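Local coordinates for uncharacterized protein lp_2219 (Lactobacillus plantarum, PDB 3HFQ) that is of unknown function but belongs to a lactonase family of seven-bladed beta-propellers, and so may act on lactone-like substrates, at residues T149-L154 against L214-Q219; E177-T182 against T220-Q225; T11-Q16 against V331-C336. The protein carries 1 engineered substitution. All blocks are in the same frame, centred on the assembly; numbering follows the deposited sequence.

From the N terminus, the chain first lays down residues 11-16, in the loop between strands 2-9 and 17-24, whose partner 331-336 comes more than 300 residues later. Interaction 3 is the outermost closure, joining the N- and C-terminal parts of the chain, which share one blade (strands 2-9 and 334-339), and interactions 1 and 2 lie within its span. Interaction 1 closes a loop of 59 residues and interaction 2 one of 37, each running from one blade into the next. Those two cross, their segments alternating along the chain. Their centres are 9 Å apart, and strands 210-217 and 222-230 pair in one sheet. Interaction 3 lies opposite, about 35 Å from interaction 1, centre to centre.

Interaction 1 of 3, residues T149-L154 against L214-Q219; sequences TPDNRL and LKYDTQ. Engineered in segment 214-219: Thr218 (natural residue Ala).
The Tyr216 ring and the Asp151 carboxylate meet at an edge: OD1 of Asp151 lies in the ring plane beside the hydroxyl, while the carboxylate itself is turned 69° from the ring. Thr149 CB and Pro150 CD approach the ring obliquely, and the Arg153 guanidinium has both Thr218 O and Tyr216 OH near its own plane, at its edge. This is a joint between consecutive blades of the beta-propeller. The type I turn Thr149-Asn152, which follows the first strand of one blade, receives a tyrosine from the third strand of the next. With CG anti to the backbone N, Tyr216 reaches across to the turn and donates from OH to Asp151 OD1 at 2.7 Å, on the syn side and 17° out of the carboxylate plane. Asp151 OD1 takes a second bond, from Thr149 OG1 at 2.6 Å, and Thr149 OG1 in turn accepts from Arg153 N at 2.8 Å. These bonds fix the carboxylate from within its turn as well as from across the blades. Its other oxygen, Asp151 OD2, forms a salt bridge with Arg153 NE at 2.7 Å, which steadies the extended arginine chain. Apolar contact adds Pro150 CD against Tyr216 CE2 at 3.9 Å, and Phe194 meets the same tyrosine ring edge-to-face. The methyl CG2 of Thr218, an engineered residue, lies 3.9 Å from Asp151 CB. Beyond the salt bridge, Arg153 NH2 donates to Thr218 O over 3.0 Å, with NH2 almost in line with the C=O bond, ahead of the oxygen (C=O...N 167°).

Interaction 2 of 3, residues E177-T182 against T220-Q225; sequences EQSVLT and TGAFTQ
Gln178-Leu181 and Thr220-Phe223 run nearly side by side in the same sense, their end-to-end directions only 22° apart, and the closest alpha carbons, those of Ser179 and Ala222, are 5.7 Å from each other. Both chains are bulged here: Gln178 and Ser179 form a classic bulge facing Val166, and Gly221 and Ala222 a G1 bulge facing Asp217. Gly221 has a positive phi, and a beta carbon on it would come only 2.9 Å from Gln178 CG, a clash. Each strand is the outermost of its four-stranded blade, so the contact joins the rims of two successive propeller blades, and side chains bridge them. Ser179 OG donates to Gly221 O at 2.7 Å, tilted 22° from the carbonyl plane. Gln178 leaves with CG anti to its N and bends at the next bond, which swings NE2 over the Thr220 carbonyl; the bond is 3.0 Å long, with Thr220 O in the amide plane. The other end of that amide, OE1, is held by Asn168. Farther along, Leu181 crosses Phe223 at about a right angle, CD2 of Leu181 being 3.9 Å from Phe223 CB. A water donates to both Thr182 O and Gln225 OE1, at 3.2 Å each.

Interaction 3 of 3, residues T11-Q16 against V331-C336; sequences TKKTSQ and VPEGVC
Glu333 sends its carboxylate into the loop of Lys12-Ser15 because CG stands anti to its own carbonyl carbon (chi1 -49°) and the chain is extended beyond it (chi2 179°). Four consecutive backbone N-H groups converge on that carboxylate. Lys12 N donates to Glu333 OE1 at 2.9 Å, using the syn lone pair. OE2 takes three: Lys13 N and Thr14 N reach Glu333 OE2 from above the carboxylate plane, each at 2.9 Å, and Ser15 N meets Glu333 OE2 at 3.0 Å from the anti side, with an N-H...O angle of 167°. Glu333 sits in the type II turn Val331-Gly334, just ahead of strand 334-339. That C-terminal strand pairs with strand 2-9 to complete the blade begun by the N terminus, the Velcro closure of a beta-propeller, and the carboxylate ties the closing strand to the loop after strand 2-9. With the carboxylate gone, as for an alanine here, the four N-H groups would probably be left without their common acceptor and the loop less firmly held. Beside the carboxylate, Pro332 CB packs on the Thr14 methyl CG2 at 3.6 Å, the two side chains crossing at about a right angle, and Ser15 CB lies 3.5 Å from Pro332 O.

Interaction 1 of 3, residues T149-L154 against L214-Q219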
ATOM      1  N   THR A 149      -9.892  -6.735  -7.243  1.00 12.38           N
ATOM      2  CA  THR A 149     -11.170  -6.055  -7.071  1.00 10.99           C
ATOM      3  C   THR A 149     -12.088  -7.071  -6.393  1.00 12.01           C
ATOM      4  O   THR A 149     -11.741  -8.244  -6.281  1.00  9.24           O
ATOM      5  CB  THR A 149     -11.806  -5.664  -8.428  1.00  8.58           C
ATOM      6  OG1 THR A 149     -12.063  -6.848  -9.191  1.00 10.86           O
ATOM      7  CG2 THR A 149     -10.884  -4.744  -9.214  1.00 10.88           C
ATOM      8  N   PRO A 150     -13.278  -6.639  -5.950  1.00 12.91           N
ATOM      9  CA  PRO A 150     -14.218  -7.549  -5.287  1.00 12.47           C
ATOM     10  C   PRO A 150     -14.547  -8.802  -6.102  1.00 13.21           C
ATOM     11  O   PRO A 150     -14.760  -9.872  -5.534  1.00 13.37           O
ATOM     12  CB  PRO A 150     -15.444  -6.666  -5.058  1.00 14.00           C
ATOM     13  CG  PRO A 150     -14.830  -5.312  -4.840  1.00 15.23           C
ATOM     14  CD  PRO A 150     -13.800  -5.260  -5.950  1.00 15.01           C
ATOM     15  N   ASP A 151     -14.583  -8.667  -7.427  1.00 10.76           N
ATOM     16  CA  ASP A 151     -14.895  -9.799  -8.295  1.00 12.67           C
ATOM     17  C   ASP A 151     -13.644 -10.422  -8.911  1.00 15.18           C
ATOM     18  O   ASP A 151     -13.698 -11.080  -9.949  1.00 13.51           O
ATOM     19  CB  ASP A 151     -15.901  -9.380  -9.377  1.00 16.89           C
ATOM     20  CG  ASP A 151     -15.394  -8.258 -10.257  1.00 15.21           C
ATOM     21  OD1 ASP A 151     -14.534  -7.472  -9.803  1.00 14.75           O
ATOM     22  OD2 ASP A 151     -15.878  -8.149 -11.402  1.00 14.95           O
ATOM     23  N   ASN A 152     -12.520 -10.195  -8.243  1.00 13.26           N
ATOM     24  CA  ASN A 152     -11.226 -10.741  -8.625  1.00 10.75           C
ATOM     25  C   ASN A 152     -10.588 -10.328  -9.944  1.00 10.94           C
ATOM     26  O   ASN A 152      -9.851 -11.102 -10.556  1.00 12.45           O
ATOM     27  CB  ASN A 152     -11.277 -12.263  -8.504  1.00 15.37           C
ATOM     28  CG  ASN A 152     -11.454 -12.709  -7.065  1.00 24.31           C
ATOM     29  OD1 ASN A 152     -10.569 -12.508  -6.233  1.00 25.23           O
ATOM     30  ND2 ASN A 152     -12.604 -13.295  -6.761  1.00 24.07           N
ATOM     31  N   ARG A 153     -10.879  -9.108 -10.384  1.00 10.37           N
ATOM     32  CA  ARG A 153     -10.239  -8.576 -11.572  1.00 10.08           C
ATOM     33  C   ARG A 153      -9.066  -7.834 -10.922  1.00 10.89           C
ATOM     34  O   ARG A 153      -8.958  -7.828  -9.693  1.00 12.29           O
ATOM     35  CB  ARG A 153     -11.163  -7.606 -12.311  1.00 10.63           C
ATOM     36  CG  ARG A 153     -12.459  -8.244 -12.827  1.00 10.17           C
ATOM     37  CD  ARG A 153     -13.283  -7.207 -13.578  1.00  8.80           C
ATOM     38  NE  ARG A 153     -14.696  -7.571 -13.712  1.00 11.27           N
ATOM     39  CZ  ARG A 153     -15.251  -8.080 -14.809  1.00 15.14           C
ATOM     40  NH1 ARG A 153     -14.523  -8.302 -15.893  1.00 13.68           N
ATOM     41  NH2 ARG A 153     -16.555  -8.343 -14.828  1.00 12.46           N
ATOM     42  N   LEU A 154      -8.188  -7.222 -11.709  1.00 11.28           N
ATOM     43  CA  LEU A 154      -7.043  -6.526 -11.129  1.00  9.12           C
ATOM     44  C   LEU A 154      -7.074  -5.031 -11.403  1.00 10.69           C
ATOM     45  O   LEU A 154      -7.109  -4.605 -12.554  1.00 12.53           O
ATOM     46  CB  LEU A 154      -5.726  -7.100 -11.671  1.00  6.63           C
ATOM     47  CG  LEU A 154      -4.446  -6.595 -10.994  1.00  7.76           C
ATOM     48  CD1 LEU A 154      -4.270  -7.321  -9.657  1.00  8.82           C
ATOM     49  CD2 LEU A 154      -3.223  -6.849 -11.891  1.00  6.21           C
ATOM     50  N   LEU A 214     -15.417   6.306  -5.540  1.00 10.56           N
ATOM     51  CA  LEU A 214     -15.825   5.694  -6.800  1.00 12.89           C
ATOM     52  C   LEU A 214     -16.845   4.590  -6.576  1.00 14.59           C
ATOM     53  O   LEU A 214     -16.802   3.896  -5.559  1.00 11.78           O
ATOM     54  CB  LEU A 214     -14.617   5.069  -7.505  1.00  9.86           C
ATOM     55  CG  LEU A 214     -13.316   5.871  -7.607  1.00 12.42           C
ATOM     56  CD1 LEU A 214     -12.210   4.959  -8.113  1.00 13.37           C
ATOM     57  CD2 LEU A 214     -13.511   7.070  -8.533  1.00 12.45           C
ATOM     58  N   LYS A 215     -17.760   4.438  -7.527  1.00  9.68           N
ATOM     59  CA  LYS A 215     -18.749   3.372  -7.468  1.00  8.18           C
ATOM     60  C   LYS A 215     -18.208   2.308  -8.420  1.00 11.75           C
ATOM     61  O   LYS A 215     -17.824   2.621  -9.548  1.00 14.02           O
ATOM     62  CB  LYS A 215     -20.114   3.860  -7.968  1.00 14.52           C
ATOM     63  CG  LYS A 215     -21.193   2.779  -7.996  1.00 14.62           C
ATOM     64  CD  LYS A 215     -21.672   2.415  -6.595  1.00 21.84           C
ATOM     65  CE  LYS A 215     -22.620   1.218  -6.613  1.00 25.65           C
ATOM     66  NZ  LYS A 215     -21.918  -0.035  -7.017  1.00 23.29           N
ATOM     67  N   TYR A 216     -18.159   1.059  -7.971  1.00 11.03           N
ATOM     68  CA  TYR A 216     -17.661  -0.027  -8.811  1.00 10.50           C
ATOM     69  C   TYR A 216     -18.803  -0.973  -9.166  1.00 12.18           C
ATOM     70  O   TYR A 216     -19.613  -1.322  -8.311  1.00 12.86           O
ATOM     71  CB  TYR A 216     -16.566  -0.807  -8.077  1.00 10.02           C
ATOM     72  CG  TYR A 216     -15.980  -1.953  -8.875  1.00  9.91           C
ATOM     73  CD1 TYR A 216     -15.175  -1.713  -9.989  1.00  9.56           C
ATOM     74  CD2 TYR A 216     -16.222  -3.277  -8.509  1.00 11.31           C
ATOM     75  CE1 TYR A 216     -14.622  -2.764 -10.718  1.00 13.62           C
ATOM     76  CE2 TYR A 216     -15.677  -4.337  -9.231  1.00 14.33           C
ATOM     77  CZ  TYR A 216     -14.875  -4.072 -10.334  1.00 15.57           C
ATOM     78  OH  TYR A 216     -14.319  -5.116 -11.041  1.00 13.03           O
ATOM     79  N   ASP A 217     -18.861  -1.385 -10.429  1.00 15.37           N
ATOM     80  CA  ASP A 217     -19.897  -2.308 -10.885  1.00 12.70           C
ATOM     81  C   ASP A 217     -19.243  -3.608 -11.352  1.00 13.35           C
ATOM     82  O   ASP A 217     -18.493  -3.620 -12.325  1.00 11.23           O
ATOM     83  CB  ASP A 217     -20.692  -1.683 -12.037  1.00 13.08           C
ATOM     84  CG  ASP A 217     -21.885  -2.529 -12.455  1.00 18.61           C
ATOM     85  OD1 ASP A 217     -22.076  -3.626 -11.887  1.00 20.07           O
ATOM     86  OD2 ASP A 217     -22.631  -2.093 -13.351  1.00 22.09           O
ATOM     87  N   THR A 218     -19.527  -4.706 -10.658  1.00 11.12           N
ATOM     88  CA  THR A 218     -18.936  -5.983 -11.032  1.00 14.44           C
ATOM     89  C   THR A 218     -19.377  -6.448 -12.416  1.00 14.20           C
ATOM     90  O   THR A 218     -18.649  -7.173 -13.090  1.00 16.07           O
ATOM     91  CB  THR A 218     -19.274  -7.075 -10.005  1.00 21.35           C
ATOM     92  OG1 THR A 218     -20.697  -7.214  -9.901  1.00 21.10           O
ATOM     93  CG2 THR A 218     -18.701  -6.710  -8.646  1.00 24.80           C
ATOM     94  N   GLN A 219     -20.559  -6.022 -12.849  1.00 16.23           N
ATOM     95  CA  GLN A 219     -21.058  -6.421 -14.163  1.00 18.27           C
ATOM     96  C   GLN A 219     -20.243  -5.821 -15.307  1.00 17.44           C
ATOM     97  O   GLN A 219     -20.043  -6.469 -16.336  1.00 18.04           O
ATOM     98  CB  GLN A 219     -22.535  -6.036 -14.322  1.00 21.88           C
ATOM     99  CG  GLN A 219     -23.464  -6.736 -13.335  1.00 33.22           C
ATOM    100  CD  GLN A 219     -24.924  -6.672 -13.749  1.00 49.77           C
ATOM    101  OE1 GLN A 219     -25.458  -5.596 -14.028  1.00 55.92           O
ATOM    102  NE2 GLN A 219     -25.580  -7.828 -13.786  1.00 52.28           N
TER

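Interaction 2 of 3, residues E177-T182 against T220-Q225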
ATOM      1  N   GLU A 177      -7.043  -6.013 -20.607  1.00 12.14           N
ATOM      2  CA  GLU A 177      -7.853  -4.862 -20.207  1.00 13.94           C
ATOM      3  C   GLU A 177      -9.369  -5.027 -20.250  1.00 13.70           C
ATOM      4  O   GLU A 177      -9.922  -5.646 -21.160  1.00 10.29           O
ATOM      5  CB  GLU A 177      -7.463  -3.617 -21.021  1.00 14.38           C
ATOM      6  CG  GLU A 177      -8.035  -3.567 -22.432  1.00 18.39           C
ATOM      7  CD  GLU A 177      -7.193  -4.309 -23.451  1.00 21.98           C
ATOM      8  OE1 GLU A 177      -6.331  -5.123 -23.050  1.00 19.26           O
ATOM      9  OE2 GLU A 177      -7.403  -4.078 -24.663  1.00 18.79           O
ATOM     10  N   GLN A 178     -10.024  -4.447 -19.247  1.00 12.08           N
ATOM     11  CA  GLN A 178     -11.480  -4.483 -19.112  1.00  9.31           C
ATOM     12  C   GLN A 178     -12.030  -3.057 -19.154  1.00 12.28           C
ATOM     13  O   GLN A 178     -13.044  -2.788 -19.798  1.00 14.74           O
ATOM     14  CB  GLN A 178     -11.858  -5.145 -17.783  1.00 10.28           C
ATOM     15  CG  GLN A 178     -13.353  -5.174 -17.458  1.00 11.94           C
ATOM     16  CD  GLN A 178     -14.166  -5.978 -18.455  1.00 14.61           C
ATOM     17  OE1 GLN A 178     -13.666  -6.927 -19.058  1.00 13.55           O
ATOM     18  NE2 GLN A 178     -15.436  -5.611 -18.619  1.00 17.74           N
ATOM     19  N   SER A 179     -11.357  -2.144 -18.460  1.00  9.40           N
ATOM     20  CA  SER A 179     -11.796  -0.753 -18.425  1.00 10.18           C
ATOM     21  C   SER A 179     -10.679   0.171 -17.977  1.00 14.34           C
ATOM     22  O   SER A 179      -9.661  -0.274 -17.439  1.00 14.59           O
ATOM     23  CB  SER A 179     -12.974  -0.596 -17.461  1.00 15.34           C
ATOM     24  OG  SER A 179     -12.560  -0.844 -16.121  1.00 16.02           O
ATOM     25  N   VAL A 180     -10.876   1.465 -18.196  1.00 11.15           N
ATOM     26  CA  VAL A 180      -9.896   2.457 -17.786  1.00 10.96           C
ATOM     27  C   VAL A 180     -10.602   3.739 -17.382  1.00 13.08           C
ATOM     28  O   VAL A 180     -11.349   4.325 -18.162  1.00 15.27           O
ATOM     29  CB  VAL A 180      -8.880   2.763 -18.918  1.00 17.75           C
ATOM     30  CG1 VAL A 180      -9.603   3.223 -20.167  1.00 23.54           C
ATOM     31  CG2 VAL A 180      -7.889   3.827 -18.451  1.00 18.11           C
ATOM     32  N   LEU A 181     -10.380   4.149 -16.139  1.00 10.67           N
ATOM     33  CA  LEU A 181     -10.969   5.369 -15.609  1.00 11.12           C
ATOM     34  C   LEU A 181      -9.918   6.465 -15.695  1.00 10.31           C
ATOM     35  O   LEU A 181      -8.794   6.293 -15.223  1.00 12.78           O
ATOM     36  CB  LEU A 181     -11.377   5.171 -14.146  1.00 14.57           C
ATOM     37  CG  LEU A 181     -11.855   6.419 -13.402  1.00 17.70           C
ATOM     38  CD1 LEU A 181     -13.219   6.863 -13.933  1.00 16.16           C
ATOM     39  CD2 LEU A 181     -11.927   6.115 -11.916  1.00 20.20           C
ATOM     40  N   THR A 182     -10.276   7.588 -16.303  1.00 10.98           N
ATOM     41  CA  THR A 182      -9.344   8.693 -16.428  1.00 14.09           C
ATOM     42  C   THR A 182      -9.710   9.776 -15.428  1.00 16.87           C
ATOM     43  O   THR A 182     -10.846  10.247 -15.397  1.00 15.87           O
ATOM     44  CB  THR A 182      -9.369   9.291 -17.850  1.00 16.96           C
ATOM     45  OG1 THR A 182      -8.943   8.300 -18.793  1.00 20.33           O
ATOM     46  CG2 THR A 182      -8.443  10.498 -17.937  1.00 18.22           C
ATOM     47  N   THR A 220     -19.767  -4.591 -15.130  1.00 13.96           N
ATOM     48  CA  THR A 220     -18.975  -3.930 -16.164  1.00 15.63           C
ATOM     49  C   THR A 220     -17.488  -3.914 -15.832  1.00 15.75           C
ATOM     50  O   THR A 220     -16.660  -3.652 -16.700  1.00 16.00           O
ATOM     51  CB  THR A 220     -19.399  -2.457 -16.364  1.00 18.17           C
ATOM     52  OG1 THR A 220     -19.157  -1.722 -15.155  1.00 16.41           O
ATOM     53  CG2 THR A 220     -20.875  -2.363 -16.738  1.00 17.82           C
ATOM     54  N   GLY A 221     -17.152  -4.196 -14.577  1.00 14.64           N
ATOM     55  CA  GLY A 221     -15.757  -4.163 -14.181  1.00 16.22           C
ATOM     56  C   GLY A 221     -15.232  -2.749 -14.357  1.00 15.95           C
ATOM     57  O   GLY A 221     -14.058  -2.546 -14.657  1.00 17.48           O
ATOM     58  N   ALA A 222     -16.112  -1.766 -14.172  1.00 12.42           N
ATOM     59  CA  ALA A 222     -15.741  -0.365 -14.331  1.00  8.56           C
ATOM     60  C   ALA A 222     -16.169   0.527 -13.168  1.00 11.13           C
ATOM     61  O   ALA A 222     -16.971   0.129 -12.319  1.00 11.64           O
ATOM     62  CB  ALA A 222     -16.312   0.179 -15.636  1.00 11.01           C
ATOM     63  N   PHE A 223     -15.637   1.747 -13.163  1.00 11.47           N
ATOM     64  CA  PHE A 223     -15.900   2.731 -12.120  1.00 13.56           C
ATOM     65  C   PHE A 223     -16.650   3.960 -12.620  1.00 18.14           C
ATOM     66  O   PHE A 223     -16.702   4.242 -13.821  1.00 16.17           O
ATOM     67  CB  PHE A 223     -14.582   3.252 -11.534  1.00 14.70           C
ATOM     68  CG  PHE A 223     -13.765   2.227 -10.810  1.00 13.45           C
ATOM     69  CD1 PHE A 223     -14.086   1.854  -9.510  1.00 14.99           C
ATOM     70  CD2 PHE A 223     -12.624   1.688 -11.400  1.00 17.53           C
ATOM     71  CE1 PHE A 223     -13.279   0.967  -8.804  1.00 14.36           C
ATOM     72  CE2 PHE A 223     -11.812   0.798 -10.703  1.00 17.00           C
ATOM     73  CZ  PHE A 223     -12.140   0.440  -9.402  1.00 18.83           C
ATOM     74  N   THR A 224     -17.200   4.697 -11.659  1.00 15.37           N
ATOM     75  CA  THR A 224     -17.895   5.955 -11.896  1.00 11.60           C
ATOM     76  C   THR A 224     -17.443   6.840 -10.735  1.00 11.17           C
ATOM     77  O   THR A 224     -17.600   6.464  -9.572  1.00 13.50           O
ATOM     78  CB  THR A 224     -19.433   5.808 -11.838  1.00 14.41           C
ATOM     79  OG1 THR A 224     -19.880   4.991 -12.927  1.00 17.67           O
ATOM     80  CG2 THR A 224     -20.101   7.180 -11.945  1.00 17.40           C
ATOM     81  N   GLN A 225     -16.857   7.995 -11.042  1.00 12.35           N
ATOM     82  CA  GLN A 225     -16.399   8.895  -9.985  1.00 17.91           C
ATOM     83  C   GLN A 225     -17.608   9.544  -9.315  1.00 17.09           C
ATOM     84  O   GLN A 225     -18.479  10.083  -9.998  1.00 15.25           O
ATOM     85  CB  GLN A 225     -15.488   9.980 -10.560  1.00 18.87           C
ATOM     86  CG  GLN A 225     -14.924  10.920  -9.501  1.00 22.96           C
ATOM     87  CD  GLN A 225     -14.063  12.012 -10.089  1.00 23.31           C
ATOM     88  OE1 GLN A 225     -13.044  11.739 -10.722  1.00 19.21           O
ATOM     89  NE2 GLN A 225     -14.469  13.261  -9.886  1.00 26.85           N
TER
HETATM   90  O   HOH W   1     -13.326  11.565 -13.876  1.00 43.52           O

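Interaction 3 of 3, residues T11-Q16 against V331-C336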
ATOM      1  N   THR A  11      16.905   0.966   1.946  1.00 11.76           N
ATOM      2  CA  THR A  11      18.178   0.642   2.578  1.00 13.30           C
ATOM      3  C   THR A  11      19.268   1.515   1.976  1.00 18.25           C
ATOM      4  O   THR A  11      20.271   1.017   1.467  1.00 21.52           O
ATOM      5  CB  THR A  11      18.540  -0.840   2.386  1.00 15.21           C
ATOM      6  OG1 THR A  11      18.517  -1.165   0.990  1.00 14.00           O
ATOM      7  CG2 THR A  11      17.548  -1.724   3.129  1.00  7.77           C
ATOM      8  N   LYS A  12      19.054   2.824   2.048  1.00 18.37           N
ATOM      9  CA  LYS A  12      19.990   3.798   1.504  1.00 22.87           C
ATOM     10  C   LYS A  12      20.861   4.455   2.571  1.00 22.07           C
ATOM     11  O   LYS A  12      21.852   5.108   2.244  1.00 19.65           O
ATOM     12  CB  LYS A  12      19.223   4.878   0.731  1.00 23.86           C
ATOM     13  CG  LYS A  12      18.447   4.346  -0.470  1.00 31.18           C
ATOM     14  CD  LYS A  12      17.730   5.453  -1.239  1.00 43.85           C
ATOM     15  CE  LYS A  12      16.550   6.021  -0.460  1.00 49.16           C
ATOM     16  NZ  LYS A  12      15.765   7.004  -1.267  1.00 52.69           N
ATOM     17  N   LYS A  13      20.499   4.285   3.840  1.00 17.92           N
ATOM     18  CA  LYS A  13      21.267   4.886   4.926  1.00 21.17           C
ATOM     19  C   LYS A  13      21.704   3.923   6.026  1.00 24.87           C
ATOM     20  O   LYS A  13      22.890   3.605   6.138  1.00 29.77           O
ATOM     21  CB  LYS A  13      20.483   6.050   5.545  1.00 23.25           C
ATOM     22  CG  LYS A  13      20.314   7.237   4.603  1.00 25.85           C
ATOM     23  CD  LYS A  13      19.614   8.417   5.265  1.00 31.81           C
ATOM     24  CE  LYS A  13      18.129   8.163   5.461  1.00 34.84           C
ATOM     25  NZ  LYS A  13      17.445   9.344   6.062  1.00 31.58           N
ATOM     26  N   THR A  14      20.764   3.457   6.841  1.00 19.99           N
ATOM     27  CA  THR A  14      21.118   2.556   7.931  1.00 21.82           C
ATOM     28  C   THR A  14      20.347   1.240   8.002  1.00 19.47           C
ATOM     29  O   THR A  14      20.767   0.314   8.693  1.00 19.89           O
ATOM     30  CB  THR A  14      20.966   3.263   9.289  1.00 23.13           C
ATOM     31  OG1 THR A  14      21.265   2.338  10.340  1.00 34.30           O
ATOM     32  CG2 THR A  14      19.552   3.779   9.466  1.00 12.79           C
ATOM     33  N   SER A  15      19.224   1.154   7.298  1.00 14.67           N
ATOM     34  CA  SER A  15      18.417  -0.067   7.311  1.00 13.79           C
ATOM     35  C   SER A  15      19.137  -1.253   6.671  1.00 11.71           C
ATOM     36  O   SER A  15      19.873  -1.089   5.700  1.00 12.13           O
ATOM     37  CB  SER A  15      17.095   0.168   6.579  1.00 14.01           C
ATOM     38  OG  SER A  15      16.377  -1.045   6.433  1.00 12.48           O
ATOM     39  N   GLN A  16      18.913  -2.445   7.214  1.00 12.30           N
ATOM     40  CA  GLN A  16      19.528  -3.654   6.673  1.00 15.39           C
ATOM     41  C   GLN A  16      18.504  -4.557   5.991  1.00 14.16           C
ATOM     42  O   GLN A  16      18.838  -5.658   5.544  1.00 13.15           O
ATOM     43  CB  GLN A  16      20.241  -4.437   7.780  1.00 13.41           C
ATOM     44  CG  GLN A  16      21.472  -3.747   8.327  1.00 22.93           C
ATOM     45  CD  GLN A  16      22.153  -4.563   9.404  1.00 34.09           C
ATOM     46  OE1 GLN A  16      21.542  -4.912  10.414  1.00 39.31           O
ATOM     47  NE2 GLN A  16      23.428  -4.873   9.196  1.00 37.25           N
ATOM     48  N   VAL A 331      12.622   2.427  13.645  1.00  8.91           N
ATOM     49  CA  VAL A 331      12.478   1.544  12.493  1.00 10.85           C
ATOM     50  C   VAL A 331      13.177   2.332  11.394  1.00 13.01           C
ATOM     51  O   VAL A 331      12.623   3.299  10.869  1.00 12.67           O
ATOM     52  CB  VAL A 331      11.006   1.336  12.073  1.00 12.99           C
ATOM     53  CG1 VAL A 331      10.957   0.530  10.773  1.00 13.93           C
ATOM     54  CG2 VAL A 331      10.240   0.604  13.167  1.00 12.49           C
ATOM     55  N   PRO A 332      14.404   1.930  11.035  1.00 13.97           N
ATOM     56  CA  PRO A 332      15.159   2.635   9.996  1.00 13.78           C
ATOM     57  C   PRO A 332      14.549   2.689   8.599  1.00 13.69           C
ATOM     58  O   PRO A 332      14.244   1.660   8.001  1.00 11.23           O
ATOM     59  CB  PRO A 332      16.514   1.926  10.016  1.00 15.66           C
ATOM     60  CG  PRO A 332      16.165   0.539  10.436  1.00 16.93           C
ATOM     61  CD  PRO A 332      15.166   0.777  11.547  1.00 17.55           C
ATOM     62  N   GLU A 333      14.380   3.909   8.096  1.00 12.03           N
ATOM     63  CA  GLU A 333      13.848   4.140   6.757  1.00 10.33           C
ATOM     64  C   GLU A 333      12.543   3.387   6.486  1.00 10.11           C
ATOM     65  O   GLU A 333      12.308   2.937   5.367  1.00 12.65           O
ATOM     66  CB  GLU A 333      14.902   3.727   5.720  1.00  6.23           C
ATOM     67  CG  GLU A 333      16.296   4.306   5.974  1.00 13.13           C
ATOM     68  CD  GLU A 333      17.318   3.861   4.937  1.00 18.11           C
ATOM     69  OE1 GLU A 333      17.127   4.165   3.742  1.00 22.16           O
ATOM     70  OE2 GLU A 333      18.310   3.208   5.318  1.00 14.91           O
ATOM     71  N   GLY A 334      11.695   3.266   7.504  1.00  9.15           N
ATOM     72  CA  GLY A 334      10.437   2.547   7.352  1.00 11.16           C
ATOM     73  C   GLY A 334       9.448   3.119   6.351  1.00 11.13           C
ATOM     74  O   GLY A 334       9.140   4.311   6.395  1.00  7.96           O
ATOM     75  N   VAL A 335       8.934   2.265   5.462  1.00  9.33           N
ATOM     76  CA  VAL A 335       7.974   2.692   4.444  1.00  6.97           C
ATOM     77  C   VAL A 335       6.840   1.695   4.167  1.00 10.39           C
ATOM     78  O   VAL A 335       6.055   1.884   3.236  1.00 10.61           O
ATOM     79  CB  VAL A 335       8.682   3.005   3.107  1.00 11.06           C
ATOM     80  CG1 VAL A 335       9.567   4.240   3.266  1.00  8.94           C
ATOM     81  CG2 VAL A 335       9.516   1.802   2.657  1.00 12.77           C
ATOM     82  N   CYS A 336       6.760   0.631   4.959  1.00  8.94           N
ATOM     83  CA  CYS A 336       5.694  -0.358   4.786  1.00  7.59           C
ATOM     84  C   CYS A 336       5.365  -1.027   6.107  1.00 10.72           C
ATOM     85  O   CYS A 336       6.259  -1.445   6.841  1.00 11.62           O
ATOM     86  CB  CYS A 336       6.092  -1.425   3.759  1.00 13.51           C
ATOM     87  SG  CYS A 336       4.801  -2.681   3.445  1.00 14.40           S
TER